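Local atomic coordinates of methylase yhhF (Escherichia coli, PDB entry 2FPO), a protein that methylates N2 of guanine 966 in the 16S rRNA of the assembled 30S particle, using S-adenosyl-L-methionine as methyl donor. Residues A[41-49]-A[177-188]. Numbering follows the deposited sequence.
Sequences VRETLFNWL and REKVAGQVAYRL
Trp48 of helix 39-53 packs against Arg177 of the hairpin, and this pair forms the centre of the tight part. Arg177 CB sits over the centre of the six-membered ring, a CH-pi contact 3.5 Å from the centroid and 12° off the normal. Thr44 CG2, one turn earlier in the same helix, lies over the opposite face toward the rim, so the indole is held between its own helix and the hairpin. Trp48 CH2 lies 3.5 Å from Tyr186 O, near the ring plane; that oxygen is the acceptor for Lys179 N in the neighbouring strand. The Arg177 chain bends at chi2 (-69°) and runs back along the indole, its guanidinium perpendicular to the ring. On the buried side, Leu188 CB packs near Trp48 CE3, and Leu188 CD2 meets Leu49 CD2 at 4.0 Å. Val41 CG2 touches Tyr186 CE1 at 3.6 Å, and both side chains also touch Tyr157 of strand 154-161. The solvent side is looser. There the extended Lys179 chain gives one hydrogen bond, NZ to Thr44 OG1 at 3.2 Å; the same hydroxyl is bonded to Arg40 O. Helix 39-53 thus packs on the antiparallel hairpin 173-181/184-191, at the sheet edge of a Rossmann-like class I methyltransferase fold with strand order 3-2-1-4-5-7-6.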
loop_
_atom_site.group_PDB
_atom_site.type_symbol
_atom_site.label_atom_id
_atom_site.label_comp_id
_atom_site.label_asym_id
_atom_site.label_seq_id
_atom_site.Cartn_x
_atom_site.Cartn_y
_atom_site.Cartn_z
ATOM N N VAL A 41 -12.765 2.909 4.091
ATOM C CA VAL A 41 -11.528 2.126 4.171
ATOM C C VAL A 41 -10.316 3.033 4.364
ATOM O O VAL A 41 -9.586 2.908 5.351
ATOM C CB VAL A 41 -11.360 1.260 2.891
ATOM C CG1 VAL A 41 -9.946 0.649 2.795
ATOM C CG2 VAL A 41 -12.466 0.186 2.834
ATOM N N ARG A 42 -10.102 3.951 3.431
ATOM C CA ARG A 42 -8.944 4.839 3.489
ATOM C C ARG A 42 -8.954 5.670 4.762
ATOM O O ARG A 42 -7.916 5.876 5.396
ATOM C CB ARG A 42 -8.863 5.736 2.242
ATOM C CG ARG A 42 -8.086 5.115 1.105
ATOM C CD ARG A 42 -7.951 6.080 -0.071
ATOM N NE ARG A 42 -9.231 6.278 -0.740
ATOM C CZ ARG A 42 -9.527 7.313 -1.512
ATOM N NH1 ARG A 42 -8.632 8.272 -1.721
ATOM N NH2 ARG A 42 -10.725 7.396 -2.066
ATOM N N GLU A 43 -10.146 6.132 5.140
ATOM C CA GLU A 43 -10.328 6.895 6.353
ATOM C C GLU A 43 -9.852 6.122 7.573
ATOM O O GLU A 43 -9.054 6.632 8.358
ATOM C CB GLU A 43 -11.801 7.278 6.474
ATOM C CG GLU A 43 -12.103 8.312 7.495
ATOM C CD GLU A 43 -13.596 8.670 7.493
ATOM O OE1 GLU A 43 -13.919 9.876 7.500
ATOM O OE2 GLU A 43 -14.431 7.739 7.466
ATOM N N THR A 44 -10.309 4.886 7.707
ATOM C CA THR A 44 -9.895 4.014 8.806
ATOM C C THR A 44 -8.367 3.769 8.807
ATOM O O THR A 44 -7.713 3.923 9.845
ATOM C CB THR A 44 -10.660 2.654 8.744
ATOM O OG1 THR A 44 -12.064 2.897 8.819
ATOM C CG2 THR A 44 -10.261 1.718 9.877
ATOM N N LEU A 45 -7.807 3.403 7.647
ATOM C CA LEU A 45 -6.387 3.085 7.541
ATOM C C LEU A 45 -5.500 4.282 7.913
ATOM O O LEU A 45 -4.517 4.156 8.658
ATOM C CB LEU A 45 -6.046 2.653 6.098
ATOM C CG LEU A 45 -4.575 2.403 5.767
ATOM C CD1 LEU A 45 -3.893 1.440 6.798
ATOM C CD2 LEU A 45 -4.433 1.864 4.314
ATOM N N PHE A 46 -5.845 5.439 7.363
ATOM C CA PHE A 46 -5.029 6.616 7.548
ATOM C C PHE A 46 -5.228 7.243 8.906
ATOM O O PHE A 46 -4.323 7.918 9.390
ATOM C CB PHE A 46 -5.099 7.569 6.353
ATOM C CG PHE A 46 -4.343 7.043 5.162
ATOM C CD1 PHE A 46 -2.937 7.170 5.105
ATOM C CD2 PHE A 46 -5.006 6.334 4.151
ATOM C CE1 PHE A 46 -2.226 6.654 4.047
ATOM C CE2 PHE A 46 -4.291 5.805 3.073
ATOM C CZ PHE A 46 -2.907 5.976 3.011
ATOM N N ASN A 47 -6.363 6.974 9.546
ATOM C CA ASN A 47 -6.489 7.277 10.966
ATOM C C ASN A 47 -5.529 6.391 11.780
ATOM O O ASN A 47 -4.830 6.902 12.658
ATOM C CB ASN A 47 -7.946 7.185 11.440
ATOM C CG ASN A 47 -8.861 8.251 10.791
ATOM O OD1 ASN A 47 -8.406 9.131 10.052
ATOM N ND2 ASN A 47 -10.164 8.153 11.063
ATOM N N TRP A 48 -5.456 5.089 11.461
ATOM C CA TRP A 48 -4.469 4.200 12.144
ATOM C C TRP A 48 -3.014 4.656 11.938
ATOM O O TRP A 48 -2.170 4.489 12.817
ATOM C CB TRP A 48 -4.539 2.743 11.657
ATOM C CG TRP A 48 -5.814 1.963 11.949
ATOM C CD1 TRP A 48 -6.747 2.211 12.926
ATOM C CD2 TRP A 48 -6.266 0.803 11.248
ATOM N NE1 TRP A 48 -7.758 1.263 12.871
ATOM C CE2 TRP A 48 -7.480 0.384 11.855
ATOM C CE3 TRP A 48 -5.746 0.053 10.184
ATOM C CZ2 TRP A 48 -8.185 -0.751 11.423
ATOM C CZ3 TRP A 48 -6.447 -1.052 9.743
ATOM C CH2 TRP A 48 -7.664 -1.451 10.369
ATOM N N LEU A 49 -2.731 5.190 10.748
ATOM C CA LEU A 49 -1.378 5.583 10.326
ATOM C C LEU A 49 -1.004 7.024 10.655
ATOM O O LEU A 49 0.128 7.432 10.427
ATOM C CB LEU A 49 -1.240 5.375 8.807
ATOM C CG LEU A 49 -1.204 3.909 8.338
ATOM C CD1 LEU A 49 -1.069 3.837 6.825
ATOM C CD2 LEU A 49 -0.090 3.119 9.024
ATOM N N ARG A 177 -3.669 -3.626 14.154
ATOM C CA ARG A 177 -5.059 -3.121 14.056
ATOM C C ARG A 177 -5.867 -4.066 13.182
ATOM O O ARG A 177 -5.320 -4.721 12.303
ATOM C CB ARG A 177 -5.131 -1.721 13.415
ATOM C CG ARG A 177 -4.324 -0.614 14.112
ATOM C CD ARG A 177 -4.914 -0.245 15.481
ATOM N NE ARG A 177 -4.121 0.796 16.137
ATOM C CZ ARG A 177 -3.240 0.588 17.117
ATOM N NH1 ARG A 177 -3.018 -0.643 17.566
ATOM N NH2 ARG A 177 -2.579 1.618 17.662
ATOM N N GLU A 178 -7.172 -4.113 13.410
ATOM C CA GLU A 178 -8.087 -4.900 12.579
ATOM C C GLU A 178 -9.505 -4.309 12.517
ATOM O O GLU A 178 -10.048 -3.910 13.523
ATOM C CB GLU A 178 -8.156 -6.354 13.057
ATOM C CG GLU A 178 -8.969 -7.245 12.102
ATOM C CD GLU A 178 -9.158 -8.659 12.609
ATOM O OE1 GLU A 178 -9.836 -8.833 13.634
ATOM O OE2 GLU A 178 -8.645 -9.603 11.967
ATOM N N LYS A 179 -10.084 -4.263 11.328
ATOM C CA LYS A 179 -11.479 -3.895 11.166
ATOM C C LYS A 179 -12.114 -4.874 10.198
ATOM O O LYS A 179 -11.577 -5.145 9.125
ATOM C CB LYS A 179 -11.625 -2.483 10.604
ATOM C CG LYS A 179 -13.077 -2.035 10.440
ATOM C CD LYS A 179 -13.180 -0.648 9.829
ATOM C CE LYS A 179 -14.591 -0.081 10.034
ATOM N NZ LYS A 179 -14.720 1.366 9.639
ATOM N N VAL A 180 -13.264 -5.406 10.579
ATOM C CA VAL A 180 -14.051 -6.221 9.668
ATOM C C VAL A 180 -15.292 -5.442 9.250
ATOM O O VAL A 180 -16.043 -4.958 10.090
ATOM C CB VAL A 180 -14.388 -7.605 10.276
ATOM C CG1 VAL A 180 -15.246 -8.418 9.329
ATOM C CG2 VAL A 180 -13.096 -8.358 10.588
ATOM N N ALA A 181 -15.461 -5.280 7.941
ATOM C CA ALA A 181 -16.643 -4.635 7.381
ATOM C C ALA A 181 -17.070 -5.375 6.126
ATOM O O ALA A 181 -16.311 -5.497 5.158
ATOM C CB ALA A 181 -16.377 -3.166 7.073
ATOM N N GLY A 182 -18.300 -5.867 6.161
ATOM C CA GLY A 182 -18.833 -6.690 5.088
ATOM C C GLY A 182 -18.151 -8.045 5.047
ATOM O O GLY A 182 -18.017 -8.745 6.058
ATOM N N GLN A 183 -17.718 -8.401 3.854
ATOM C CA GLN A 183 -17.049 -9.662 3.620
ATOM C C GLN A 183 -15.530 -9.533 3.826
ATOM O O GLN A 183 -14.811 -10.483 3.558
ATOM C CB GLN A 183 -17.341 -10.113 2.180
ATOM C CG GLN A 183 -17.085 -8.999 1.133
ATOM C CD GLN A 183 -17.079 -9.476 -0.323
ATOM O OE1 GLN A 183 -16.117 -9.228 -1.061
ATOM N NE2 GLN A 183 -18.163 -10.139 -0.746
ATOM N N VAL A 184 -15.047 -8.370 4.288
ATOM C CA VAL A 184 -13.596 -8.044 4.200
ATOM C C VAL A 184 -12.927 -7.717 5.544
ATOM O O VAL A 184 -13.464 -6.973 6.358
ATOM C CB VAL A 184 -13.307 -6.888 3.193
ATOM C CG1 VAL A 184 -11.809 -6.771 2.909
ATOM C CG2 VAL A 184 -14.052 -7.097 1.888
ATOM N N ALA A 185 -11.743 -8.280 5.753
ATOM C CA ALA A 185 -10.944 -7.979 6.931
ATOM C C ALA A 185 -9.805 -7.052 6.545
ATOM O O ALA A 185 -9.014 -7.349 5.653
ATOM C CB ALA A 185 -10.432 -9.251 7.584
ATOM N N TYR A 186 -9.759 -5.901 7.210
ATOM C CA TYR A 186 -8.728 -4.891 6.975
ATOM C C TYR A 186 -7.788 -4.941 8.163
ATOM O O TYR A 186 -8.213 -4.739 9.288
ATOM C CB TYR A 186 -9.372 -3.514 6.854
ATOM C CG TYR A 186 -10.458 -3.457 5.801
ATOM C CD1 TYR A 186 -10.145 -3.155 4.469
ATOM C CD2 TYR A 186 -11.794 -3.704 6.129
ATOM C CE1 TYR A 186 -11.121 -3.110 3.511
ATOM C CE2 TYR A 186 -12.783 -3.651 5.163
ATOM C CZ TYR A 186 -12.431 -3.342 3.858
ATOM O OH TYR A 186 -13.383 -3.310 2.880
ATOM N N ARG A 187 -6.518 -5.240 7.922
ATOM C CA ARG A 187 -5.577 -5.473 9.023
ATOM C C ARG A 187 -4.278 -4.664 8.865
ATOM O O ARG A 187 -3.851 -4.362 7.758
ATOM C CB ARG A 187 -5.247 -6.960 9.132
ATOM C CG ARG A 187 -6.451 -7.836 9.439
ATOM C CD ARG A 187 -6.073 -9.315 9.453
ATOM N NE ARG A 187 -7.223 -10.118 9.849
ATOM C CZ ARG A 187 -7.870 -10.952 9.046
ATOM N NH1 ARG A 187 -7.486 -11.110 7.796
ATOM N NH2 ARG A 187 -8.896 -11.638 9.504
ATOM N N LEU A 188 -3.662 -4.349 9.992
ATOM C CA LEU A 188 -2.363 -3.714 10.037
ATOM C C LEU A 188 -1.476 -4.523 10.965
ATOM O O LEU A 188 -1.846 -4.778 12.114
ATOM C CB LEU A 188 -2.497 -2.261 10.495
ATOM C CG LEU A 188 -1.295 -1.327 10.324
ATOM C CD1 LEU A 188 -0.924 -1.115 8.851
ATOM C CD2 LEU A 188 -1.616 -0.010 11.004
#